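Local coordinates for protein replicative DNA helicase (Mycobacterium chimaera, PDB 6RIY) that is an intein with the Hedgehog/intein fold, whose native form probably excises itself from the DnaB helicase precursor by protein splicing, at residues M17-G31 against R123-L135. Residues are numbered along the deposited sequence; the frame is centred on the assembly and turned at random.
Sequences MGDVAVGDELLGADG and RCVEVDNPAHLYL
Met-17 opens the contact between 17-31 and 123-135 by extending CG away from its backbone N (chi1 172°), then bending, so that SD meets Val-125 CG1 tip to tip at 3.7 Å while CE crosses toward the phenol of Tyr-134. Its carbonyl oxygen accepts a weak bond from Arg-123 NH1. The same nitrogen reaches Val-20 O at 2.7 Å, a straighter bond (155°) that lies on a carbonyl lone pair and almost in the guanidinium plane. Arg-123 NH2 adds a weak bond to Val-20 O, and NE binds the carbonyl of Thr-40, so backbone oxygens from two parts of the chain fix the rotation of this flat group. Val-20 CG1 packs across Val-125 CG1 at 3.9 Å. Leu-26 and Tyr-134 run side by side, pointing the same way, with Leu-26 CD1 also near Val-127 CG1; Leu-8 and Val-36 add to this apolar cluster. At Leu-27 the backbones join through Leu-135 N to Leu-27 O, 2.9 Å, and a water bridges Leu-27 N to Leu-135 O. Strands 25-27 and 133-135 nevertheless run at 87° to each other, so this is a local junction at a crossing. Leu-27 CB touches Leu-135 CD1, and Ala-29 CB rests on Leu-133 CD1 at 3.6 Å. A second water accepts from Ala-29 N and donates a weak bond to Asn-129 OD1. The Asn-129 amide is held by Leu-133 N and O, and its ND2 also binds Thr-34. Antiparallel strands 25-27, 33-39 and 122-127 thus bring the early turns against the chain leading to the C-terminal hairpin, an arrangement consistent with the all-beta Hedgehog/intein (HINT) fold.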
loop_
_atom_site.group_PDB
_atom_site.type_symbol
_atom_site.label_atom_id
_atom_site.label_comp_id
_atom_site.label_asym_id
_atom_site.label_seq_id
_atom_site.Cartn_x
_atom_site.Cartn_y
_atom_site.Cartn_z
ATOM N N MET A 17 -7.964 6.021 0.323
ATOM C CA MET A 17 -6.837 6.752 0.890
ATOM C C MET A 17 -7.173 8.234 1.026
ATOM O O MET A 17 -6.774 8.882 2.002
ATOM C CB MET A 17 -5.593 6.544 0.027
ATOM C CG MET A 17 -4.400 7.394 0.404
ATOM S SD MET A 17 -3.877 7.139 2.111
ATOM C CE MET A 17 -2.683 5.816 1.864
ATOM N N GLY A 18 -7.940 8.783 0.079
ATOM C CA GLY A 18 -8.282 10.198 0.165
ATOM C C GLY A 18 -9.123 10.553 1.379
ATOM O O GLY A 18 -9.109 11.700 1.840
ATOM N N ASP A 19 -9.884 9.595 1.895
ATOM C CA ASP A 19 -10.797 9.815 3.007
ATOM C C ASP A 19 -10.196 9.455 4.363
ATOM O O ASP A 19 -10.903 9.504 5.367
ATOM C CB ASP A 19 -12.085 9.014 2.789
ATOM C CG ASP A 19 -13.143 9.791 2.043
ATOM O OD1 ASP A 19 -12.955 11.002 1.808
ATOM O OD2 ASP A 19 -14.180 9.187 1.696
ATOM N N VAL A 20 -8.920 9.098 4.424
ATOM C CA VAL A 20 -8.310 8.691 5.689
ATOM C C VAL A 20 -7.954 9.917 6.512
ATOM O O VAL A 20 -7.366 10.872 5.997
ATOM C CB VAL A 20 -7.060 7.826 5.448
ATOM C CG1 VAL A 20 -6.372 7.550 6.767
ATOM C CG2 VAL A 20 -7.444 6.534 4.781
ATOM N N ALA A 21 -8.272 9.878 7.810
ATOM C CA ALA A 21 -7.886 10.931 8.742
ATOM C C ALA A 21 -7.200 10.316 9.957
ATOM O O ALA A 21 -7.332 9.117 10.235
ATOM C CB ALA A 21 -9.093 11.771 9.185
ATOM N N VAL A 22 -6.428 11.149 10.663
ATOM C CA VAL A 22 -5.782 10.704 11.893
ATOM C C VAL A 22 -6.838 10.164 12.841
ATOM O O VAL A 22 -7.900 10.774 13.030
ATOM C CB VAL A 22 -4.984 11.851 12.533
ATOM C CG1 VAL A 22 -4.493 11.462 13.922
ATOM C CG2 VAL A 22 -3.820 12.237 11.649
ATOM N N GLY A 23 -6.559 9.001 13.430
ATOM C CA GLY A 23 -7.478 8.359 14.345
ATOM C C GLY A 23 -8.354 7.302 13.714
ATOM O O GLY A 23 -8.964 6.514 14.444
ATOM N N ASP A 24 -8.441 7.264 12.384
ATOM C CA ASP A 24 -9.183 6.209 11.707
ATOM C C ASP A 24 -8.488 4.864 11.893
ATOM O O ASP A 24 -7.267 4.793 12.042
ATOM C CB ASP A 24 -9.293 6.501 10.209
ATOM C CG ASP A 24 -10.231 7.646 9.897
ATOM O OD1 ASP A 24 -10.845 8.200 10.842
ATOM O OD2 ASP A 24 -10.342 8.002 8.701
ATOM N N GLU A 25 -9.277 3.790 11.848
ATOM C CA GLU A 25 -8.758 2.426 11.901
ATOM C C GLU A 25 -8.625 1.863 10.488
ATOM O O GLU A 25 -9.602 1.836 9.729
ATOM C CB GLU A 25 -9.667 1.525 12.737
ATOM C CG GLU A 25 -9.579 1.782 14.232
ATOM C CD GLU A 25 -10.293 0.727 15.045
ATOM O OE1 GLU A 25 -11.328 0.209 14.574
ATOM O OE2 GLU A 25 -9.821 0.418 16.161
ATOM N N LEU A 26 -7.420 1.418 10.142
ATOM C CA LEU A 26 -7.178 0.567 8.989
ATOM C C LEU A 26 -6.927 -0.847 9.509
ATOM O O LEU A 26 -7.210 -1.144 10.674
ATOM C CB LEU A 26 -6.003 1.105 8.155
ATOM C CG LEU A 26 -6.113 2.536 7.611
ATOM C CD1 LEU A 26 -4.787 2.981 6.993
ATOM C CD2 LEU A 26 -7.256 2.664 6.605
ATOM N N LEU A 27 -6.373 -1.720 8.669
ATOM C CA LEU A 27 -6.028 -3.075 9.080
ATOM C C LEU A 27 -4.529 -3.283 8.960
ATOM O O LEU A 27 -3.932 -2.941 7.941
ATOM C CB LEU A 27 -6.750 -4.116 8.229
ATOM C CG LEU A 27 -8.274 -4.025 8.224
ATOM C CD1 LEU A 27 -8.834 -5.161 7.359
ATOM C CD2 LEU A 27 -8.828 -4.079 9.641
ATOM N N GLY A 28 -3.931 -3.868 9.988
ATOM C CA GLY A 28 -2.536 -4.248 9.918
ATOM C C GLY A 28 -2.326 -5.517 9.120
ATOM O O GLY A 28 -3.259 -6.141 8.615
ATOM N N ALA A 29 -1.056 -5.923 9.040
ATOM C CA ALA A 29 -0.708 -7.117 8.279
ATOM C C ALA A 29 -1.319 -8.377 8.868
ATOM O O ALA A 29 -1.439 -9.382 8.160
ATOM C CB ALA A 29 0.811 -7.274 8.202
ATOM N N ASP A 30 -1.700 -8.357 10.143
ATOM C CA ASP A 30 -2.321 -9.515 10.769
ATOM C C ASP A 30 -3.829 -9.562 10.561
ATOM O O ASP A 30 -4.480 -10.474 11.088
ATOM C CB ASP A 30 -2.011 -9.545 12.274
ATOM C CG ASP A 30 -2.343 -8.222 12.980
ATOM O OD1 ASP A 30 -2.821 -7.268 12.332
ATOM O OD2 ASP A 30 -2.122 -8.144 14.207
ATOM N N GLY A 31 -4.391 -8.619 9.803
ATOM C CA GLY A 31 -5.820 -8.547 9.587
ATOM C C GLY A 31 -6.600 -7.858 10.680
ATOM O O GLY A 31 -7.828 -7.744 10.560
ATOM N N ARG A 123 -1.143 10.225 -1.156
ATOM C CA ARG A 123 -1.003 10.554 0.262
ATOM C C ARG A 123 -0.280 9.426 0.985
ATOM O O ARG A 123 -0.419 8.260 0.614
ATOM C CB ARG A 123 -2.357 10.724 0.965
ATOM C CG ARG A 123 -3.160 11.952 0.652
ATOM C CD ARG A 123 -4.484 11.894 1.432
ATOM N NE ARG A 123 -4.326 12.322 2.819
ATOM C CZ ARG A 123 -5.178 12.035 3.798
ATOM N NH1 ARG A 123 -6.251 11.289 3.558
ATOM N NH2 ARG A 123 -4.950 12.486 5.021
ATOM N N CYS A 124 0.408 9.773 2.073
ATOM C CA CYS A 124 0.972 8.799 3.003
ATOM C C CYS A 124 0.226 8.805 4.331
ATOM O O CYS A 124 -0.268 9.840 4.788
ATOM C CB CYS A 124 2.450 9.066 3.298
ATOM S SG CYS A 124 3.532 9.004 1.890
ATOM N N VAL A 125 0.205 7.637 4.973
ATOM C CA VAL A 125 -0.282 7.494 6.339
ATOM C C VAL A 125 0.833 6.874 7.172
ATOM O O VAL A 125 1.716 6.181 6.659
ATOM C CB VAL A 125 -1.556 6.624 6.423
ATOM C CG1 VAL A 125 -2.684 7.236 5.607
ATOM C CG2 VAL A 125 -1.259 5.198 5.939
ATOM N N GLU A 126 0.783 7.124 8.474
ATOM C CA GLU A 126 1.547 6.340 9.431
ATOM C C GLU A 126 0.570 5.615 10.346
ATOM O O GLU A 126 -0.480 6.156 10.693
ATOM C CB GLU A 126 2.502 7.221 10.232
ATOM C CG GLU A 126 3.369 8.115 9.351
ATOM C CD GLU A 126 4.424 8.883 10.123
ATOM O OE1 GLU A 126 5.059 8.292 11.022
ATOM O OE2 GLU A 126 4.622 10.082 9.828
ATOM N N VAL A 127 0.904 4.387 10.735
ATOM C CA VAL A 127 -0.005 3.577 11.535
ATOM C C VAL A 127 0.706 3.110 12.797
ATOM O O VAL A 127 1.931 3.161 12.904
ATOM C CB VAL A 127 -0.562 2.381 10.739
ATOM C CG1 VAL A 127 -1.476 2.898 9.616
ATOM C CG2 VAL A 127 0.582 1.565 10.172
ATOM N N ASP A 128 -0.087 2.665 13.773
ATOM C CA ASP A 128 0.423 2.461 15.123
ATOM C C ASP A 128 0.872 1.026 15.386
ATOM O O ASP A 128 0.979 0.622 16.546
ATOM C CB ASP A 128 -0.616 2.905 16.154
ATOM C CG ASP A 128 -1.743 1.908 16.340
ATOM O OD1 ASP A 128 -1.942 1.022 15.480
ATOM O OD2 ASP A 128 -2.439 2.020 17.369
ATOM N N ASN A 129 1.155 0.276 14.366
ATOM C CA ASN A 129 1.719 -1.024 14.681
ATOM C C ASN A 129 3.213 -1.031 14.368
ATOM O O ASN A 129 3.667 -0.328 13.459
ATOM C CB ASN A 129 1.006 -2.148 13.915
ATOM C CG ASN A 129 1.144 -2.019 12.421
ATOM O OD1 ASN A 129 2.112 -2.502 11.833
ATOM N ND2 ASN A 129 0.153 -1.404 11.786
ATOM N N PRO A 130 4.004 -1.800 15.118
ATOM C CA PRO A 130 5.464 -1.709 14.970
ATOM C C PRO A 130 5.972 -2.152 13.610
ATOM O O PRO A 130 7.043 -1.699 13.184
ATOM C CB PRO A 130 5.988 -2.605 16.105
ATOM C CG PRO A 130 4.856 -3.482 16.480
ATOM C CD PRO A 130 3.618 -2.655 16.252
ATOM N N ALA A 131 5.245 -3.026 12.909
ATOM C CA ALA A 131 5.686 -3.421 11.576
ATOM C C ALA A 131 5.502 -2.317 10.537
ATOM O O ALA A 131 6.010 -2.462 9.420
ATOM C CB ALA A 131 4.935 -4.679 11.122
ATOM N N HIS A 132 4.804 -1.228 10.877
ATOM C CA HIS A 132 4.471 -0.177 9.910
ATOM C C HIS A 132 3.789 -0.753 8.669
ATOM O O HIS A 132 4.103 -0.370 7.540
ATOM C CB HIS A 132 5.706 0.625 9.472
ATOM C CG HIS A 132 6.472 1.264 10.590
ATOM N ND1 HIS A 132 6.110 1.154 11.914
ATOM C CD2 HIS A 132 7.593 2.023 10.570
ATOM C CE1 HIS A 132 6.978 1.812 12.663
ATOM N NE2 HIS A 132 7.888 2.348 11.872
ATOM N N LEU A 133 2.849 -1.679 8.867
ATOM C CA LEU A 133 2.159 -2.302 7.744
ATOM C C LEU A 133 0.660 -2.045 7.805
ATOM O O LEU A 133 0.070 -1.993 8.886
ATOM C CB LEU A 133 2.402 -3.820 7.727
ATOM C CG LEU A 133 3.820 -4.236 7.367
ATOM C CD1 LEU A 133 3.985 -5.736 7.576
ATOM C CD2 LEU A 133 4.139 -3.858 5.928
ATOM N N TYR A 134 0.037 -1.932 6.630
ATOM C CA TYR A 134 -1.416 -1.887 6.545
ATOM C C TYR A 134 -1.828 -2.543 5.237
ATOM O O TYR A 134 -1.014 -2.709 4.328
ATOM C CB TYR A 134 -1.980 -0.454 6.669
ATOM C CG TYR A 134 -1.622 0.534 5.564
ATOM C CD1 TYR A 134 -0.427 1.240 5.603
ATOM C CD2 TYR A 134 -2.488 0.775 4.490
ATOM C CE1 TYR A 134 -0.093 2.141 4.616
ATOM C CE2 TYR A 134 -2.158 1.679 3.494
ATOM C CZ TYR A 134 -0.958 2.362 3.566
ATOM O OH TYR A 134 -0.602 3.276 2.596
ATOM N N LEU A 135 -3.103 -2.931 5.148
ATOM C CA LEU A 135 -3.601 -3.611 3.951
ATOM C C LEU A 135 -4.169 -2.606 2.959
ATOM O O LEU A 135 -4.826 -1.642 3.353
ATOM C CB LEU A 135 -4.686 -4.623 4.310
ATOM C CG LEU A 135 -4.297 -5.636 5.385
ATOM C CD1 LEU A 135 -5.418 -6.662 5.577
ATOM C CD2 LEU A 135 -2.987 -6.313 4.962
HETATM O O HOH W 1 -6.168 -1.257 5.791
HETATM O O HOH W 2 0.993 -4.938 10.675
#